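Local atomic coordinates of transaminase (Bacillus megaterium, PDB entry 5G0A), a protein that probably catalyses pyridoxal-5'-phosphate-dependent transfer of amino groups between amines and carbonyl compounds, with selectivity for S-configured amines. Residues 375-380 and 463-468; 390-395 and 439-444. All coordinates share one frame; numbering follows the deposited sequence.

Interaction 1 (375-380 and 463-468); sequences HKSIGN and YALDYL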
# COMPACT_ATOMS: atom_id res chain seq x y z
N HIS B 375 26.00 -0.86 42.95
CA HIS B 375 25.20 -1.88 42.26
C HIS B 375 25.72 -2.22 40.88
O HIS B 375 25.55 -1.45 39.93
CB HIS B 375 23.74 -1.42 42.12
CG HIS B 375 23.01 -1.34 43.42
ND1 HIS B 375 22.62 -2.46 44.11
CD2 HIS B 375 22.57 -0.28 44.13
CE1 HIS B 375 21.98 -2.10 45.21
NE2 HIS B 375 21.94 -0.78 45.25
N LYS B 376 26.31 -3.41 40.75
CA LYS B 376 26.90 -3.86 39.49
C LYS B 376 25.84 -4.24 38.45
O LYS B 376 26.17 -4.46 37.28
CB LYS B 376 27.90 -5.00 39.75
CG LYS B 376 29.04 -4.59 40.67
CD LYS B 376 30.06 -5.69 40.91
CE LYS B 376 31.14 -5.19 41.87
NZ LYS B 376 32.31 -6.10 42.00
N SER B 377 24.58 -4.29 38.88
CA SER B 377 23.45 -4.48 37.97
C SER B 377 23.16 -3.23 37.13
O SER B 377 22.42 -3.30 36.14
CB SER B 377 22.18 -4.88 38.74
OG SER B 377 21.77 -3.83 39.60
N ILE B 378 23.74 -2.10 37.52
CA ILE B 378 23.71 -0.90 36.68
C ILE B 378 24.92 -0.94 35.75
O ILE B 378 26.05 -0.74 36.20
CB ILE B 378 23.69 0.42 37.51
CG1 ILE B 378 22.43 0.48 38.39
CG2 ILE B 378 23.74 1.64 36.59
CD1 ILE B 378 22.49 1.52 39.49
N GLY B 379 24.67 -1.20 34.47
CA GLY B 379 25.73 -1.20 33.46
C GLY B 379 26.12 0.20 33.04
O GLY B 379 27.31 0.52 32.90
N ASN B 380 25.11 1.04 32.85
CA ASN B 380 25.29 2.45 32.51
C ASN B 380 24.01 3.24 32.81
O ASN B 380 22.96 2.65 33.07
CB ASN B 380 25.67 2.63 31.04
CG ASN B 380 26.22 4.02 30.74
OD1 ASN B 380 26.92 4.60 31.56
ND2 ASN B 380 25.87 4.56 29.58
N TYR B 463 17.00 -0.49 47.37
CA TYR B 463 16.29 -1.70 47.83
C TYR B 463 15.96 -2.69 46.70
O TYR B 463 16.13 -3.90 46.87
CB TYR B 463 15.01 -1.29 48.57
CG TYR B 463 14.15 -2.45 49.01
CD1 TYR B 463 14.48 -3.18 50.16
CD2 TYR B 463 13.01 -2.81 48.30
CE1 TYR B 463 13.69 -4.25 50.57
CE2 TYR B 463 12.22 -3.88 48.71
CZ TYR B 463 12.56 -4.59 49.84
OH TYR B 463 11.80 -5.65 50.25
N ALA B 464 15.48 -2.18 45.57
CA ALA B 464 15.09 -3.01 44.43
C ALA B 464 16.27 -3.73 43.79
O ALA B 464 16.19 -4.93 43.49
CB ALA B 464 14.37 -2.16 43.38
N LEU B 465 17.36 -3.00 43.59
CA LEU B 465 18.56 -3.53 42.95
C LEU B 465 19.30 -4.53 43.85
O LEU B 465 19.92 -5.46 43.35
CB LEU B 465 19.48 -2.40 42.50
CG LEU B 465 18.97 -1.51 41.35
CD1 LEU B 465 19.90 -0.34 41.11
CD2 LEU B 465 18.75 -2.29 40.06
N ASP B 466 19.21 -4.33 45.16
CA ASP B 466 19.71 -5.32 46.12
C ASP B 466 19.09 -6.68 45.83
O ASP B 466 19.79 -7.69 45.72
CB ASP B 466 19.39 -4.92 47.56
CG ASP B 466 20.45 -4.03 48.19
OD1 ASP B 466 21.61 -4.00 47.71
OD2 ASP B 466 20.12 -3.36 49.19
N TYR B 467 17.77 -6.70 45.68
CA TYR B 467 17.00 -7.91 45.44
C TYR B 467 17.28 -8.50 44.05
O TYR B 467 17.33 -9.72 43.90
CB TYR B 467 15.50 -7.64 45.62
CG TYR B 467 14.59 -8.81 45.31
CD1 TYR B 467 14.28 -9.75 46.29
CD2 TYR B 467 14.04 -8.97 44.03
CE1 TYR B 467 13.44 -10.83 46.01
CE2 TYR B 467 13.20 -10.03 43.74
CZ TYR B 467 12.91 -10.96 44.73
OH TYR B 467 12.07 -12.02 44.43
N LEU B 468 17.46 -7.64 43.06
CA LEU B 468 17.77 -8.10 41.70
C LEU B 468 19.09 -8.88 41.64
O LEU B 468 19.17 -9.91 40.97
CB LEU B 468 17.82 -6.92 40.72
CG LEU B 468 17.93 -7.32 39.24
CD1 LEU B 468 16.56 -7.66 38.66
CD2 LEU B 468 18.58 -6.20 38.45
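Leu-465 meets three residues of 375-380 at once. Its CB sits over one face of the His-375 imidazole in a CH-pi contact, 3.6 Å from the ring centroid and 16° off the normal. CG stands anti to the carbonyl carbon of Leu-465 (chi1 -68°), which sends the methyls toward 375-380: CD1 packs on Ile-378 CD1 at 3.6 Å, the side chains crossing at about a right angle, while CD2 lies 3.4 Å from Ser-377 OG. One residue on, Asp-466 comes at the rim of the same ring, OD1 3.2 Å from His-375 CE1, with carboxylate and ring planes 58° apart. Nearly one turn after Leu-465, Leu-468 adds CD2 against Ser-377 CB. Outside the two segments, Glu-469 is hydrogen-bonded to His-375 ND1 and Ser-377 OG, and Asp-462 OD1 to His-375 NE2, so these carboxylates probably favour a protonated imidazole. With an alanine here in place of His-375, Asp-462 would probably lose its imidazole partner and Leu-465 CB the ring face, while Glu-469 would keep Ser-377. The type I turn His-375 to Ile-378 leads from helix 353-374 into strand 378-384 against helix 451-468, in the helix-on-antiparallel-sheet layout of the C-terminal domain of fold type I aminotransferases.

Interaction 2 (390-395 and 439-444); sequences VDIVNA and NTMRIG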
# COMPACT_ATOMS: atom_id res chain seq x y z
N VAL B 390 18.44 3.96 32.68
CA VAL B 390 19.40 3.16 33.43
C VAL B 390 19.42 1.78 32.78
O VAL B 390 18.41 1.05 32.78
CB VAL B 390 19.03 3.02 34.93
CG1 VAL B 390 20.10 2.21 35.67
CG2 VAL B 390 18.85 4.38 35.59
N ASP B 391 20.58 1.42 32.23
CA ASP B 391 20.75 0.12 31.60
C ASP B 391 20.99 -0.93 32.68
O ASP B 391 21.96 -0.84 33.44
CB ASP B 391 21.90 0.12 30.59
CG ASP B 391 21.73 1.18 29.51
OD1 ASP B 391 20.60 1.36 29.00
OD2 ASP B 391 22.74 1.81 29.14
N ILE B 392 20.09 -1.90 32.75
CA ILE B 392 20.13 -2.96 33.75
C ILE B 392 20.79 -4.19 33.12
O ILE B 392 20.45 -4.60 32.02
CB ILE B 392 18.70 -3.29 34.26
CG1 ILE B 392 18.01 -2.04 34.85
CG2 ILE B 392 18.72 -4.41 35.29
CD1 ILE B 392 18.60 -1.50 36.15
N VAL B 393 21.77 -4.75 33.83
CA VAL B 393 22.51 -5.92 33.33
C VAL B 393 22.72 -6.94 34.44
O VAL B 393 22.62 -6.62 35.62
CB VAL B 393 23.89 -5.53 32.77
CG1 VAL B 393 23.77 -4.70 31.49
CG2 VAL B 393 24.72 -4.81 33.83
N ASN B 394 23.00 -8.18 34.04
CA ASN B 394 23.46 -9.22 34.95
C ASN B 394 24.79 -8.78 35.56
O ASN B 394 25.75 -8.54 34.83
CB ASN B 394 23.60 -10.55 34.19
CG ASN B 394 23.97 -11.72 35.09
OD1 ASN B 394 24.67 -11.57 36.08
ND2 ASN B 394 23.50 -12.91 34.72
N ALA B 395 24.83 -8.67 36.88
CA ALA B 395 25.97 -8.10 37.62
C ALA B 395 27.31 -8.82 37.38
O ALA B 395 28.38 -8.21 37.52
CB ALA B 395 25.66 -8.06 39.11
N ASN B 439 15.08 -4.32 29.74
CA ASN B 439 16.41 -4.14 30.35
C ASN B 439 16.77 -2.70 30.68
O ASN B 439 17.94 -2.40 30.95
CB ASN B 439 17.52 -4.67 29.42
CG ASN B 439 17.27 -6.08 28.95
OD1 ASN B 439 17.11 -6.99 29.76
ND2 ASN B 439 17.24 -6.27 27.64
N THR B 440 15.79 -1.80 30.64
CA THR B 440 16.12 -0.39 30.70
C THR B 440 15.09 0.34 31.52
O THR B 440 13.91 0.31 31.20
CB THR B 440 16.16 0.24 29.29
OG1 THR B 440 16.84 -0.64 28.37
CG2 THR B 440 16.85 1.61 29.32
N MET B 441 15.55 0.98 32.58
CA MET B 441 14.70 1.85 33.36
C MET B 441 14.50 3.15 32.63
O MET B 441 15.41 3.62 31.97
CB MET B 441 15.41 2.13 34.65
CG MET B 441 15.95 0.84 35.21
SD MET B 441 14.86 0.38 36.52
CE MET B 441 15.68 1.45 37.68
N ARG B 442 13.31 3.73 32.82
CA ARG B 442 12.96 5.02 32.23
C ARG B 442 12.32 5.81 33.37
O ARG B 442 11.18 5.55 33.77
CB ARG B 442 11.97 4.84 31.08
CG ARG B 442 11.95 6.01 30.10
CD ARG B 442 13.08 5.80 29.10
NE ARG B 442 13.24 6.77 28.01
CZ ARG B 442 14.09 7.80 28.05
NH1 ARG B 442 14.80 8.04 29.15
NH2 ARG B 442 14.23 8.58 26.99
N ILE B 443 13.08 6.76 33.89
CA ILE B 443 12.73 7.42 35.14
C ILE B 443 12.36 8.85 34.86
O ILE B 443 13.09 9.55 34.17
CB ILE B 443 13.93 7.36 36.13
CG1 ILE B 443 14.24 5.89 36.47
CG2 ILE B 443 13.64 8.14 37.41
CD1 ILE B 443 15.58 5.67 37.13
N GLY B 444 11.22 9.29 35.42
CA GLY B 444 10.80 10.68 35.29
C GLY B 444 9.89 11.11 36.43
O GLY B 444 9.17 10.29 36.97
O HOH W 1 19.02 -6.68 32.03
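Val-390 and Met-441 form an antiparallel hydrogen-bonded pair, joining the middle strand 387-392 of the small three-stranded sheet, part of the C-terminal domain in this aminotransferase fold, to strand 440-443 at its margin. Both backbone bonds of the pair are made: Val-390 N to Met-441 O at 3.1 Å and Met-441 N to Val-390 O at 2.9 Å. Ile-392 N then reaches Asn-439 O at 2.8 Å, the straightest of the three at 165°, so the pairing runs on past the last bridge.

On the face carrying Val-390 and Met-441, their CB atoms lie 3.7 Å apart. Met-441 CG stands anti to its own carbonyl carbon (chi1 -46°), which brings it across Ile-392, Met-441 CG 3.6 Å from Ile-392 CG1. Farther along, Val-390 CG2 meets Ile-443 CD1 at 3.8 Å. On the other face Asp-391 and Thr-440, a non-hydrogen-bonded pair, lie side by side and point the same way, with Asp-391 OD1 next to Thr-440 CG2.

A second shell packs on the apolar face. Helix 451-468 covers it, Leu-465 and Leu-468 resting on Ile-392 and Leu-461 on Met-441, while Ile-378 and Phe-381 of the outer strand press on Val-390. Where strand 440-443 begins, the Asn-439 amide is gripped from both its ends: ND2 donates to Asp-405 OD1 and Val-402 O, and a water that donates to Asn-439 OD1 at 3.0 Å also donates to Ile-392 O, bridging the two segments.

The centres of interactions 1 and 2 are 9 Å apart, and strand 387-392 is what joins them. The backbone of 390-395 probably bonds back to 375-380, Asp-391 N to Asn-380 O and Val-393 N to Ser-377 O, each at 2.8 Å, while Ile-392 CG2 packs on Leu-468 CD2 at 3.6 Å. Helix 451-468 thus meets the sheet through side-chain packing, and it also follows strand 440-443 in the chain. None of the four segments supplies a residue of the pyridoxal-5'-phosphate pocket; one indirect connection is Arg-442 NE of interaction 2, hydrogen-bonded to Gly-241 O, four residues after pocket residue Glu-237.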